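Peroxisomal membrane protein LPX1 (Saccharomyces cerevisiae, PDB 2Y6U) hydrolyses acyl esters, triacylglycerols and phospholipids in the peroxisome as an alpha/beta hydrolase with esterase, lipase and phospholipase A activity. Local coordinates at residues V102-R105 against G106-G109; N111-W114 against I115-A118; P356-L360 against E361-V365; F371-F374 against K375-L379. One frame throughout, in Å; residues are numbered along the deposited sequence. Where two conformers were deposited one is given.

Contact 1 (V102-R105 against G106-G109); sequences VRNR and GRLG
Arg107 reaches back across Asn104 at about a right angle, and the two side chains meet where the guanidinium edge finds the amide oxygen. NH1 of Arg107 donates to OD1 of Asn104 over 3.1 Å; the donor lies in the carbonyl plane of the amide, although the amide and guanidinium planes are turned 58° apart. An extended run from CG to NE carries the charged group back over the last helical turn, where the carbonyl O of Arg103 stands 3.3 Å above one face of the guanidinium plane. The backbone repeats the link, Arg107 N donating to Asn104 O at 2.8 Å, and that same oxygen accepts a hydrogen bond from a water, which in turn accepts from Leu108 N. Leu108 CD2 rests 4.0 Å from Asn104 CB. Glu32 binds both Arg103 and Arg107 in salt bridges, while its carbonyl oxygen receives ND2 of Asn104. A leucine in place of Arg107 would probably leave Asn104 OD1 without this donor and Glu32 with one cationic mate fewer. The chemistry is thus that of a helix end where two arginines share one carboxylate, which would be expected to offset their like charges.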
ATOM      1  N   VAL A 102      12.052  13.126 -17.153  1.00 30.50           N
ATOM      2  CA  VAL A 102      11.773  13.777 -18.412  1.00 34.27           C
ATOM      3  C   VAL A 102      10.244  13.858 -18.620  1.00 34.22           C
ATOM      4  O   VAL A 102       9.737  14.921 -18.991  1.00 32.39           O
ATOM      5  CB  VAL A 102      12.538  13.057 -19.588  1.00 35.89           C
ATOM      6  CG1 VAL A 102      12.170  13.624 -21.013  1.00 36.28           C
ATOM      7  CG2 VAL A 102      14.134  13.115 -19.329  1.00 34.20           C
ATOM      8  N   ARG A 103       9.535  12.759 -18.418  1.00 31.63           N
ATOM      9  CA  ARG A 103       8.054  12.787 -18.620  1.00 35.19           C
ATOM     10  C   ARG A 103       7.380  13.817 -17.689  1.00 32.77           C
ATOM     11  O   ARG A 103       6.406  14.425 -18.084  1.00 34.77           O
ATOM     12  CB  ARG A 103       7.378  11.480 -18.254  1.00 34.80           C
ATOM     13  CG  ARG A 103       7.393  10.317 -19.231  1.00 43.11           C
ATOM     14  CD  ARG A 103       6.591  10.443 -20.437  1.00 50.95           C
ATOM     15  NE  ARG A 103       5.140  10.264 -20.355  1.00 56.77           N
ATOM     16  CZ  ARG A 103       4.395   9.921 -21.428  1.00 55.96           C
ATOM     17  NH1 ARG A 103       4.990   9.613 -22.552  1.00 57.99           N
ATOM     18  NH2 ARG A 103       3.075   9.799 -21.381  1.00 55.38           N
ATOM     19  N   ASN A 104       7.932  13.925 -16.465  1.00 29.81           N
ATOM     20  CA  ASN A 104       7.388  14.707 -15.377  1.00 29.21           C
ATOM     21  C   ASN A 104       7.957  16.160 -15.335  1.00 32.02           C
ATOM     22  O   ASN A 104       7.616  16.938 -14.422  1.00 31.24           O
ATOM     23  CB  ASN A 104       7.663  14.014 -14.064  1.00 25.07           C
ATOM     24  CG  ASN A 104       6.848  12.749 -13.921  1.00 24.88           C
ATOM     25  OD1 ASN A 104       5.718  12.737 -14.371  1.00 26.48           O
ATOM     26  ND2 ASN A 104       7.382  11.746 -13.261  1.00 22.60           N
ATOM     27  N   ARG A 105       8.656  16.566 -16.392  1.00 34.16           N
ATOM     28  CA  ARG A 105       9.164  17.938 -16.445  1.00 36.66           C
ATOM     29  C   ARG A 105       8.094  18.955 -16.171  1.00 37.19           C
ATOM     30  O   ARG A 105       7.053  19.005 -16.833  1.00 36.72           O
ATOM     31  CB  ARG A 105       9.886  18.241 -17.787  1.00 41.03           C
ATOM     32  CG  ARG A 105      11.161  17.377 -17.906  1.00 49.83           C
ATOM     33  CD  ARG A 105      12.431  17.966 -17.194  1.00 58.30           C
ATOM     34  NE  ARG A 105      13.717  17.784 -17.930  1.00 62.38           N
ATOM     35  CZ  ARG A 105      14.732  16.969 -17.553  1.00 61.79           C
ATOM     36  NH1 ARG A 105      14.637  16.181 -16.460  1.00 50.62           N
ATOM     37  NH2 ARG A 105      15.851  16.927 -18.304  1.00 66.20           N
ATOM     38  N   GLY A 106       8.368  19.838 -15.202  1.00 36.28           N
ATOM     39  CA  GLY A 106       7.440  20.905 -14.817  1.00 36.21           C
ATOM     40  C   GLY A 106       6.382  20.488 -13.764  1.00 33.32           C
ATOM     41  O   GLY A 106       5.688  21.347 -13.286  1.00 34.83           O
ATOM     42  N   ARG A 107       6.213  19.193 -13.512  1.00 30.23           N
ATOM     43  CA  ARG A 107       5.232  18.691 -12.559  1.00 31.50           C
ATOM     44  C   ARG A 107       5.754  18.414 -11.174  1.00 30.27           C
ATOM     45  O   ARG A 107       4.948  18.314 -10.240  1.00 29.13           O
ATOM     46  CB  ARG A 107       4.666  17.347 -12.991  1.00 31.03           C
ATOM     47  CG  ARG A 107       3.988  17.352 -14.346  1.00 35.03           C
ATOM     48  CD  ARG A 107       3.591  15.885 -14.706  1.00 38.55           C
ATOM     49  NE  ARG A 107       3.050  15.882 -16.089  1.00 47.98           N
ATOM     50  CZ  ARG A 107       3.069  14.794 -16.867  1.00 51.16           C
ATOM     51  NH1 ARG A 107       3.583  13.638 -16.409  1.00 44.34           N
ATOM     52  NH2 ARG A 107       2.612  14.877 -18.109  1.00 52.84           N
ATOM     53  N   LEU A 108       7.071  18.243 -11.047  1.00 30.16           N
ATOM     54  CA  LEU A 108       7.659  17.809  -9.780  1.00 28.84           C
ATOM     55  C   LEU A 108       7.729  18.960  -8.744  1.00 29.22           C
ATOM     56  O   LEU A 108       7.947  20.077  -9.073  1.00 32.07           O
ATOM     57  CB  LEU A 108       9.043  17.247 -10.015  1.00 28.14           C
ATOM     58  CG  LEU A 108       9.176  15.968 -10.851  1.00 28.69           C
ATOM     59  CD1 LEU A 108      10.680  15.763 -11.229  1.00 27.37           C
ATOM     60  CD2 LEU A 108       8.444  14.775 -10.174  1.00 25.50           C
ATOM     61  N   GLY A 109       7.363  18.658  -7.501  1.00 28.56           N
ATOM     62  CA  GLY A 109       7.535  19.577  -6.353  1.00 27.68           C
ATOM     63  C   GLY A 109       8.769  19.246  -5.503  1.00 27.56           C
ATOM     64  O   GLY A 109       9.725  18.563  -5.956  1.00 28.91           O
TER
HETATM   65  O   HOH W   1       9.485  18.865 -12.885  1.00 39.73           O

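Contact 2 (N111-W114 against I115-A118); sequences NFNW and IDGA
Asn113 turns back on the helix that it opens, its OD1 capping the N-H groups of Ile115 and Asp116. CB of Asn113 lies 3.6 Å from OD2 of Asp116, whose carboxylate is stacked on the asparagine amide with the planes only 14° apart. With CG anti to the backbone N (chi1 174°), the amide carbon is swung to 3.9 Å from Asp116 OD1. At the tip, OD1 accepts from Asp116 N at 3.1 Å, the donor standing above the carbonyl plane, and takes a weaker, bent bond from Ile115 N at 2.8 Å. The same oxygen is 3.2 Å from CB of Ile115. This is the classical N-cap, in which a side-chain oxygen stands in for the carbonyl that an earlier turn would have supplied; the backbone O of Asn113 then starts the helical ladder by accepting from Gly117 N at 3.2 Å. A water ties Asp116 OD2 to Asn111 O and Asn113 N, while Asp116 OD1 is held in a salt bridge by Arg119. Helix 114-125 packs against helix 146-157, with Ile115 on Leu157 and Ala118 on Ala153, and the ring of Trp114 meets Phe149 of that helix edge-to-face.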
ATOM      1  N   ASN A 111       8.840  17.842  -2.439  1.00 30.95           N
ATOM      2  CA  ASN A 111       8.733  16.781  -1.440  1.00 31.30           C
ATOM      3  C   ASN A 111       8.823  15.399  -2.152  1.00 30.50           C
ATOM      4  O   ASN A 111       7.802  14.893  -2.554  1.00 32.55           O
ATOM      5  CB  ASN A 111       7.423  17.009  -0.651  1.00 30.72           C
ATOM      6  CG  ASN A 111       7.171  15.957   0.568  1.00 35.26           C
ATOM      7  OD1 ASN A 111       7.989  15.147   0.778  1.00 34.44           O
ATOM      8  ND2 ASN A 111       6.108  16.163   1.373  1.00 33.70           N
ATOM      9  N   PHE A 112      10.002  14.786  -2.246  1.00 27.26           N
ATOM     10  CA  PHE A 112      10.067  13.444  -2.748  1.00 25.60           C
ATOM     11  C   PHE A 112      10.179  12.442  -1.579  1.00 24.09           C
ATOM     12  O   PHE A 112      11.202  12.375  -0.850  1.00 27.37           O
ATOM     13  CB  PHE A 112      11.232  13.294  -3.725  1.00 27.27           C
ATOM     14  CG  PHE A 112      11.415  11.918  -4.199  1.00 26.70           C
ATOM     15  CD1 PHE A 112      10.408  11.266  -4.883  1.00 30.81           C
ATOM     16  CD2 PHE A 112      12.548  11.222  -3.881  1.00 30.46           C
ATOM     17  CE1 PHE A 112      10.558   9.945  -5.265  1.00 31.91           C
ATOM     18  CE2 PHE A 112      12.735   9.945  -4.363  1.00 29.58           C
ATOM     19  CZ  PHE A 112      11.794   9.301  -4.983  1.00 28.84           C
ATOM     20  N   ASN A 113       9.073  11.728  -1.343  1.00 24.15           N
ATOM     21  CA  ASN A 113       8.928  10.885  -0.171  1.00 21.89           C
ATOM     22  C   ASN A 113       9.243   9.453  -0.691  1.00 21.55           C
ATOM     23  O   ASN A 113       8.567   8.912  -1.604  1.00 22.72           O
ATOM     24  CB  ASN A 113       7.475  11.019   0.356  1.00 20.98           C
ATOM     25  CG  ASN A 113       7.180  10.076   1.495  1.00 25.32           C
ATOM     26  OD1 ASN A 113       7.343   8.838   1.305  1.00 25.13           O
ATOM     27  ND2 ASN A 113       6.671  10.584   2.616  1.00 22.62           N
ATOM     28  N   TRP A 114      10.242   8.794  -0.136  1.00 20.12           N
ATOM     29  CA  TRP A 114      10.718   7.547  -0.754  1.00 20.75           C
ATOM     30  C   TRP A 114       9.654   6.458  -0.614  1.00 20.34           C
ATOM     31  O   TRP A 114       9.685   5.494  -1.409  1.00 22.24           O
ATOM     32  CB  TRP A 114      12.010   7.074  -0.101  1.00 22.46           C
ATOM     33  CG  TRP A 114      13.193   7.930  -0.310  1.00 21.86           C
ATOM     34  CD1 TRP A 114      13.258   9.115  -1.018  1.00 24.88           C
ATOM     35  CD2 TRP A 114      14.487   7.649   0.116  1.00 23.50           C
ATOM     36  NE1 TRP A 114      14.520   9.639  -0.940  1.00 25.44           N
ATOM     37  CE2 TRP A 114      15.328   8.726  -0.340  1.00 25.47           C
ATOM     38  CE3 TRP A 114      15.064   6.618   0.863  1.00 23.46           C
ATOM     39  CZ2 TRP A 114      16.669   8.776  -0.050  1.00 26.80           C
ATOM     40  CZ3 TRP A 114      16.391   6.609   1.065  1.00 28.23           C
ATOM     41  CH2 TRP A 114      17.212   7.748   0.676  1.00 29.71           C
ATOM     42  N   ILE A 115       8.751   6.588   0.377  1.00 21.20           N
ATOM     43  CA  ILE A 115       7.649   5.633   0.561  1.00 20.81           C
ATOM     44  C   ILE A 115       6.630   5.754  -0.601  1.00 21.55           C
ATOM     45  O   ILE A 115       6.116   4.751  -1.103  1.00 20.85           O
ATOM     46  CB  ILE A 115       7.012   5.686   1.891  1.00 20.79           C
ATOM     47  CG1 ILE A 115       8.042   5.463   3.038  1.00 22.34           C
ATOM     48  CG2 ILE A 115       5.871   4.565   1.981  1.00 19.61           C
ATOM     49  CD1 ILE A 115       7.526   5.720   4.419  1.00 24.37           C
ATOM     50  N   ASP A 116       6.335   6.969  -1.016  1.00 21.34           N
ATOM     51  CA  ASP A 116       5.547   7.213  -2.275  1.00 21.57           C
ATOM     52  C   ASP A 116       6.245   6.482  -3.443  1.00 20.92           C
ATOM     53  O   ASP A 116       5.588   5.822  -4.259  1.00 20.79           O
ATOM     54  CB  ASP A 116       5.456   8.676  -2.623  1.00 22.69           C
ATOM     55  CG  ASP A 116       4.632   9.494  -1.649  1.00 25.59           C
ATOM     56  OD1 ASP A 116       4.066   8.990  -0.647  1.00 26.94           O
ATOM     57  OD2 ASP A 116       4.616  10.778  -1.848  1.00 24.63           O
ATOM     58  N   GLY A 117       7.556   6.612  -3.545  1.00 21.11           N
ATOM     59  CA  GLY A 117       8.303   5.919  -4.570  1.00 19.84           C
ATOM     60  C   GLY A 117       8.167   4.358  -4.459  1.00 21.12           C
ATOM     61  O   GLY A 117       8.092   3.675  -5.457  1.00 22.24           O
ATOM     62  N   ALA A 118       8.138   3.809  -3.229  1.00 20.07           N
ATOM     63  CA  ALA A 118       7.821   2.404  -3.045  1.00 19.68           C
ATOM     64  C   ALA A 118       6.430   2.043  -3.473  1.00 19.28           C
ATOM     65  O   ALA A 118       6.219   0.978  -4.147  1.00 18.57           O
ATOM     66  CB  ALA A 118       8.113   1.911  -1.583  1.00 18.31           C
TER
HETATM   67  O   HOH W   2       6.660  12.166  -2.844  1.00 23.35           O

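Contact 3 (P356-L360 against E361-V365)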
ATOM      1  N   PRO A 356      -5.690 -24.654 -12.488  1.00115.57           N
ATOM      2  CA  PRO A 356      -6.741 -25.561 -12.063  1.00117.42           C
ATOM      3  C   PRO A 356      -7.991 -25.455 -12.913  1.00119.29           C
ATOM      4  O   PRO A 356      -8.522 -24.369 -13.153  1.00119.57           O
ATOM      5  CB  PRO A 356      -7.019 -25.143 -10.617  1.00117.97           C
ATOM      6  CG  PRO A 356      -6.589 -23.763 -10.540  1.00116.84           C
ATOM      7  CD  PRO A 356      -5.444 -23.611 -11.484  1.00115.34           C
ATOM      8  N   GLN A 357      -8.411 -26.626 -13.362  1.00 66.27           N
ATOM      9  CA  GLN A 357      -9.584 -26.847 -14.149  1.00 65.96           C
ATOM     10  C   GLN A 357     -10.679 -27.398 -13.195  1.00 61.03           C
ATOM     11  O   GLN A 357     -11.067 -28.575 -13.283  1.00 60.83           O
ATOM     12  CB  GLN A 357      -9.207 -27.853 -15.269  1.00 71.74           C
ATOM     13  CG  GLN A 357      -8.597 -29.302 -14.813  1.00 76.37           C
ATOM     14  CD  GLN A 357      -7.218 -29.299 -14.019  1.00 81.95           C
ATOM     15  OE1 GLN A 357      -6.157 -29.532 -14.608  1.00 91.30           O
ATOM     16  NE2 GLN A 357      -7.263 -29.087 -12.697  1.00 77.07           N
ATOM     17  N   LEU A 358     -11.143 -26.575 -12.247  1.00 56.31           N
ATOM     18  CA  LEU A 358     -12.167 -27.041 -11.292  1.00 52.95           C
ATOM     19  C   LEU A 358     -13.499 -26.361 -11.498  1.00 51.56           C
ATOM     20  O   LEU A 358     -13.583 -25.100 -11.515  1.00 54.03           O
ATOM     21  CB  LEU A 358     -11.746 -26.782  -9.860  1.00 50.03           C
ATOM     22  CG  LEU A 358     -10.367 -27.306  -9.489  1.00 53.19           C
ATOM     23  CD1 LEU A 358      -9.916 -26.605  -8.230  1.00 50.86           C
ATOM     24  CD2 LEU A 358     -10.405 -28.863  -9.347  1.00 52.44           C
ATOM     25  N   THR A 359     -14.553 -27.163 -11.483  1.00 48.81           N
ATOM     26  CA  THR A 359     -15.908 -26.639 -11.468  1.00 47.40           C
ATOM     27  C   THR A 359     -16.265 -25.996 -10.130  1.00 45.11           C
ATOM     28  O   THR A 359     -15.591 -26.173  -9.130  1.00 43.04           O
ATOM     29  CB  THR A 359     -16.908 -27.753 -11.743  1.00 49.98           C
ATOM     30  OG1 THR A 359     -16.864 -28.660 -10.632  1.00 44.49           O
ATOM     31  CG2 THR A 359     -16.557 -28.494 -13.114  1.00 51.77           C
ATOM     32  N   LEU A 360     -17.332 -25.216 -10.129  1.00 45.75           N
ATOM     33  CA  LEU A 360     -17.840 -24.580  -8.931  1.00 45.12           C
ATOM     34  C   LEU A 360     -18.104 -25.665  -7.837  1.00 43.54           C
ATOM     35  O   LEU A 360     -17.915 -25.450  -6.666  1.00 41.90           O
ATOM     36  CB  LEU A 360     -19.138 -23.840  -9.284  1.00 47.53           C
ATOM     37  CG  LEU A 360     -19.614 -22.472  -8.820  1.00 54.09           C
ATOM     38  CD1 LEU A 360     -18.458 -21.488  -8.377  1.00 50.80           C
ATOM     39  CD2 LEU A 360     -20.518 -21.768  -9.923  1.00 58.23           C
ATOM     40  N   GLU A 361     -18.616 -26.812  -8.238  1.00 44.84           N
ATOM     41  CA  GLU A 361     -18.967 -27.849  -7.284  1.00 44.46           C
ATOM     42  C   GLU A 361     -17.689 -28.474  -6.686  1.00 41.44           C
ATOM     43  O   GLU A 361     -17.619 -28.741  -5.513  1.00 40.94           O
ATOM     44  CB  GLU A 361     -19.883 -28.880  -7.977  1.00 49.09           C
ATOM     45  CG  GLU A 361     -21.230 -28.203  -8.403  1.00 54.95           C
ATOM     46  CD  GLU A 361     -21.162 -27.428  -9.793  1.00 59.93           C
ATOM     47  OE1 GLU A 361     -20.134 -27.510 -10.550  1.00 53.96           O
ATOM     48  OE2 GLU A 361     -22.166 -26.727 -10.120  1.00 65.26           O
ATOM     49  N   GLU A 362     -16.684 -28.683  -7.509  1.00 41.30           N
ATOM     50  CA  GLU A 362     -15.412 -29.191  -7.046  1.00 40.39           C
ATOM     51  C   GLU A 362     -14.783 -28.179  -6.087  1.00 36.86           C
ATOM     52  O   GLU A 362     -14.284 -28.541  -5.027  1.00 36.34           O
ATOM     53  CB  GLU A 362     -14.496 -29.419  -8.216  1.00 42.02           C
ATOM     54  CG  GLU A 362     -14.855 -30.749  -8.963  1.00 45.33           C
ATOM     55  CD  GLU A 362     -14.113 -30.891 -10.225  1.00 48.48           C
ATOM     56  OE1 GLU A 362     -13.847 -29.888 -10.882  1.00 48.01           O
ATOM     57  OE2 GLU A 362     -13.785 -32.012 -10.602  1.00 54.39           O
ATOM     58  N   ARG A 363     -14.885 -26.920  -6.454  1.00 34.90           N
ATOM     59  CA  ARG A 363     -14.405 -25.843  -5.572  1.00 33.95           C
ATOM     60  C   ARG A 363     -15.109 -25.849  -4.223  1.00 33.01           C
ATOM     61  O   ARG A 363     -14.463 -25.622  -3.210  1.00 34.68           O
ATOM     62  CB  ARG A 363     -14.451 -24.515  -6.284  1.00 32.99           C
ATOM     63  CG  ARG A 363     -13.457 -24.464  -7.412  1.00 32.92           C
ATOM     64  CD  ARG A 363     -13.726 -23.275  -8.349  1.00 32.29           C
ATOM     65  NE  ARG A 363     -12.608 -22.951  -9.229  1.00 36.10           N
ATOM     66  CZ  ARG A 363     -11.497 -22.308  -8.880  1.00 36.53           C
ATOM     67  NH1 ARG A 363     -11.374 -21.799  -7.682  1.00 37.60           N
ATOM     68  NH2 ARG A 363     -10.542 -22.121  -9.760  1.00 38.03           N
ATOM     69  N   ALA A 364     -16.392 -26.162  -4.201  1.00 34.92           N
ATOM     70  CA  ALA A 364     -17.179 -26.235  -2.988  1.00 34.73           C
ATOM     71  C   ALA A 364     -16.692 -27.336  -2.026  1.00 36.00           C
ATOM     72  O   ALA A 364     -16.538 -27.090  -0.822  1.00 36.06           O
ATOM     73  CB  ALA A 364     -18.669 -26.397  -3.307  1.00 35.41           C
ATOM     74  N   VAL A 365     -16.466 -28.533  -2.563  1.00 37.64           N
ATOM     75  CA  VAL A 365     -15.932 -29.695  -1.802  1.00 37.08           C
ATOM     76  C   VAL A 365     -14.528 -29.357  -1.266  1.00 34.88           C
ATOM     77  O   VAL A 365     -14.224 -29.609  -0.118  1.00 34.71           O
ATOM     78  CB  VAL A 365     -15.856 -30.940  -2.716  1.00 38.61           C
ATOM     79  CG1 VAL A 365     -15.108 -32.095  -2.026  1.00 39.04           C
ATOM     80  CG2 VAL A 365     -17.313 -31.355  -3.173  1.00 38.30           C
TER
HETATM   81  O   HOH W   3     -10.704 -23.849 -12.064  0.50 97.86           O
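The hydrogen bonds between Thr359 and Glu362 run in both directions. OG1 of Thr359 accepts from Glu362 N at 3.1 Å and a nearly straight 163°, while Thr359 N donates to Glu362 OE1 at 2.9 Å, where OE1 offers its anti lone pair, the one facing away from the other carboxylate oxygen. The threonine hydroxyl sits between its own backbone N and carbonyl carbon (chi1 67°), which turns it to the helix N-H. A further, weak bond joins OG1 to OE1. This reciprocal pair is a capping box, and it closes the N-terminus of helix 360-378, the extended C-terminal helix involved in dimer contacts.

Among charged groups, Arg363 stands out. Its NE donates to Leu358 O at 3.3 Å, in the guanidinium plane but above that of the carbonyl, and a water accepts from both its NH2 and Leu358 N. Farther out, it forms a salt bridge with Asp29 and a hydrogen bond to Gly106 O, both of the second subunit. A methionine in its place would probably leave that Asp29 without its charged mate and Leu358 O without this donor.

Apolar contact is slighter: Leu358 CB lies 3.8 Å from CG of Arg363, against the aliphatic part of the arginine chain.

Contact 4 (F371-F374 against K375-L379); sequences FDSF and KNEAL
The carbonyl O of Phe371 accepts from Lys375 N at 2.8 Å, an almost straight bond at 169°, and the lysine CB also lies close to that oxygen, at 3.4 Å. One residue on, Asp372 O receives Asn376 N at 3.1 Å, and the asparagine amide folds back over the same carbonyl, its CG only 3.3 Å away; ND2 comes near too, but at an angle too poor for a bond. Ser373 O takes Glu377 N in the next rung. The last rung joins Ala378 N to Phe374 O at 2.8 Å, while Ala378 CB packs beside that carbonyl.

Both phenylalanine side chains have CG anti to the backbone N (chi1 179° and 177°), a setting that projects the rings from the helix. CE2 of Phe371 comes within 4.4 Å of Lys375 CB, approaching it obliquely. Phe371 and Lys375 both pack on Tyr197 of the second subunit and Phe374 on its Leu264, while Glu377 forms a salt bridge with Arg182 of that chain. Successive bonds from each N-H to the carbonyl four residues earlier are the signature of an alpha-helix, here the final turns of helix 360-378; Leu379 then leaves helical geometry and joins a parallel beta ladder with a strand of the second subunit.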
ATOM      1  N   PHE A 371     -11.738 -25.526   4.998  1.00 32.94           N
ATOM      2  CA  PHE A 371     -12.332 -24.884   6.150  1.00 33.98           C
ATOM      3  C   PHE A 371     -12.338 -25.825   7.345  1.00 35.59           C
ATOM      4  O   PHE A 371     -11.967 -25.406   8.429  1.00 36.81           O
ATOM      5  CB  PHE A 371     -13.744 -24.422   5.906  1.00 34.32           C
ATOM      6  CG  PHE A 371     -14.367 -23.786   7.099  1.00 35.90           C
ATOM      7  CD1 PHE A 371     -14.108 -22.461   7.397  1.00 35.31           C
ATOM      8  CD2 PHE A 371     -15.225 -24.502   7.933  1.00 34.09           C
ATOM      9  CE1 PHE A 371     -14.695 -21.877   8.461  1.00 37.77           C
ATOM     10  CE2 PHE A 371     -15.812 -23.906   9.041  1.00 37.50           C
ATOM     11  CZ  PHE A 371     -15.528 -22.605   9.323  1.00 38.49           C
ATOM     12  N   ASP A 372     -12.738 -27.067   7.174  1.00 36.98           N
ATOM     13  CA  ASP A 372     -12.741 -28.011   8.303  0.70 39.96           C
ATOM     14  C   ASP A 372     -11.342 -28.150   8.914  1.00 40.77           C
ATOM     15  O   ASP A 372     -11.193 -28.181  10.141  1.00 43.63           O
ATOM     16  CB  ASP A 372     -13.243 -29.397   7.871  0.70 43.91           C
ATOM     17  CG  ASP A 372     -14.769 -29.441   7.631  0.70 49.33           C
ATOM     18  OD1 ASP A 372     -15.509 -28.536   8.139  0.70 51.95           O
ATOM     19  OD2 ASP A 372     -15.219 -30.412   6.942  0.70 53.36           O
ATOM     20  N   SER A 373     -10.325 -28.263   8.073  1.00 39.91           N
ATOM     21  CA  SER A 373      -8.939 -28.378   8.507  0.50 42.50           C
ATOM     22  C   SER A 373      -8.510 -27.137   9.305  1.00 41.68           C
ATOM     23  O   SER A 373      -7.913 -27.197  10.383  1.00 42.02           O
ATOM     24  CB  SER A 373      -8.056 -28.510   7.249  0.50 42.92           C
ATOM     25  OG  SER A 373      -6.698 -28.707   7.578  0.50 46.94           O
ATOM     26  N   PHE A 374      -8.808 -25.981   8.747  1.00 38.17           N
ATOM     27  CA  PHE A 374      -8.419 -24.707   9.360  1.00 38.13           C
ATOM     28  C   PHE A 374      -9.114 -24.531  10.704  1.00 38.17           C
ATOM     29  O   PHE A 374      -8.467 -24.146  11.712  1.00 41.02           O
ATOM     30  CB  PHE A 374      -8.735 -23.557   8.371  1.00 37.15           C
ATOM     31  CG  PHE A 374      -8.455 -22.183   8.908  1.00 39.66           C
ATOM     32  CD1 PHE A 374      -7.196 -21.727   9.035  1.00 45.15           C
ATOM     33  CD2 PHE A 374      -9.485 -21.366   9.290  1.00 40.85           C
ATOM     34  CE1 PHE A 374      -6.980 -20.465   9.536  1.00 51.46           C
ATOM     35  CE2 PHE A 374      -9.279 -20.133   9.764  1.00 44.36           C
ATOM     36  CZ  PHE A 374      -8.050 -19.664   9.886  1.00 45.97           C
ATOM     37  N   LYS A 375     -10.419 -24.830  10.749  1.00 38.26           N
ATOM     38  CA  LYS A 375     -11.193 -24.742  11.987  1.00 41.32           C
ATOM     39  C   LYS A 375     -10.508 -25.621  13.067  1.00 44.00           C
ATOM     40  O   LYS A 375     -10.295 -25.168  14.226  1.00 46.14           O
ATOM     41  CB  LYS A 375     -12.647 -25.168  11.756  1.00 42.05           C
ATOM     42  CG  LYS A 375     -13.460 -25.291  13.051  1.00 49.28           C
ATOM     43  CD  LYS A 375     -14.767 -26.111  12.893  1.00 51.09           C
ATOM     44  CE  LYS A 375     -14.535 -27.577  12.581  1.00 58.55           C
ATOM     45  NZ  LYS A 375     -15.435 -28.464  13.401  1.00 64.19           N
ATOM     46  N   ASN A 376     -10.156 -26.857  12.699  1.00 46.06           N
ATOM     47  CA  ASN A 376      -9.482 -27.757  13.671  1.00 50.04           C
ATOM     48  C   ASN A 376      -8.128 -27.210  14.131  1.00 50.25           C
ATOM     49  O   ASN A 376      -7.741 -27.408  15.280  1.00 55.60           O
ATOM     50  CB  ASN A 376      -9.385 -29.182  13.113  1.00 52.79           C
ATOM     51  CG  ASN A 376     -10.794 -29.851  12.919  1.00 55.32           C
ATOM     52  OD1 ASN A 376     -11.784 -29.505  13.602  1.00 54.35           O
ATOM     53  ND2 ASN A 376     -10.873 -30.790  11.971  1.00 58.60           N
ATOM     54  N   GLU A 377      -7.393 -26.524  13.263  1.00 60.99           N
ATOM     55  CA  GLU A 377      -6.142 -25.956  13.720  0.50 60.57           C
ATOM     56  C   GLU A 377      -6.400 -24.666  14.585  1.00 55.69           C
ATOM     57  O   GLU A 377      -5.667 -24.410  15.536  1.00 56.90           O
ATOM     58  CB  GLU A 377      -5.159 -25.735  12.556  0.50 63.11           C
ATOM     59  CG  GLU A 377      -5.088 -26.865  11.436  0.50 68.52           C
ATOM     60  CD  GLU A 377      -5.038 -28.349  11.909  0.50 74.44           C
ATOM     61  OE1 GLU A 377      -4.561 -28.614  13.036  0.50 78.34           O
ATOM     62  OE2 GLU A 377      -5.444 -29.268  11.122  0.50 73.15           O
ATOM     63  N   ALA A 378      -7.447 -23.907  14.304  1.00 50.51           N
ATOM     64  CA  ALA A 378      -7.667 -22.647  15.022  1.00 47.92           C
ATOM     65  C   ALA A 378      -8.468 -22.756  16.327  1.00 47.99           C
ATOM     66  O   ALA A 378      -8.367 -21.903  17.218  1.00 45.77           O
ATOM     67  CB  ALA A 378      -8.355 -21.608  14.084  1.00 46.06           C
ATOM     68  N   LEU A 379      -9.321 -23.765  16.429  1.00 49.55           N
ATOM     69  CA  LEU A 379     -10.247 -23.797  17.524  1.00 51.55           C
ATOM     70  C   LEU A 379      -9.462 -24.160  18.801  1.00 53.61           C
ATOM     71  O   LEU A 379      -8.698 -25.118  18.811  1.00 54.83           O
ATOM     72  CB  LEU A 379     -11.330 -24.808  17.209  1.00 54.45           C
ATOM     73  CG  LEU A 379     -12.714 -24.564  17.747  1.00 58.00           C
ATOM     74  CD1 LEU A 379     -13.706 -25.174  16.808  1.00 62.86           C
ATOM     75  CD2 LEU A 379     -12.734 -25.298  19.083  1.00 63.93           C
TER

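Along the chain the four contacts follow one another in series, forming two pairs. Contacts 1 and 2, with centres 15 Å apart, belong to the alpha/beta hydrolase part of the chain, one at the end of helix 98-103 and the other at the start of helix 114-125, the next helix in the sequence. Contacts 3 and 4 share helix 360-378, their centres 20 Å apart. Within one chain the pairs are remote, contact 1 lying about 50 Å from contact 3 between centres. In the dimer they meet: Arg363 of contact 3 binds Gly106 of contact 1 on the second subunit. The extended C-terminal helix thus takes part in dimer contacts, although it is dispensable for dimerization.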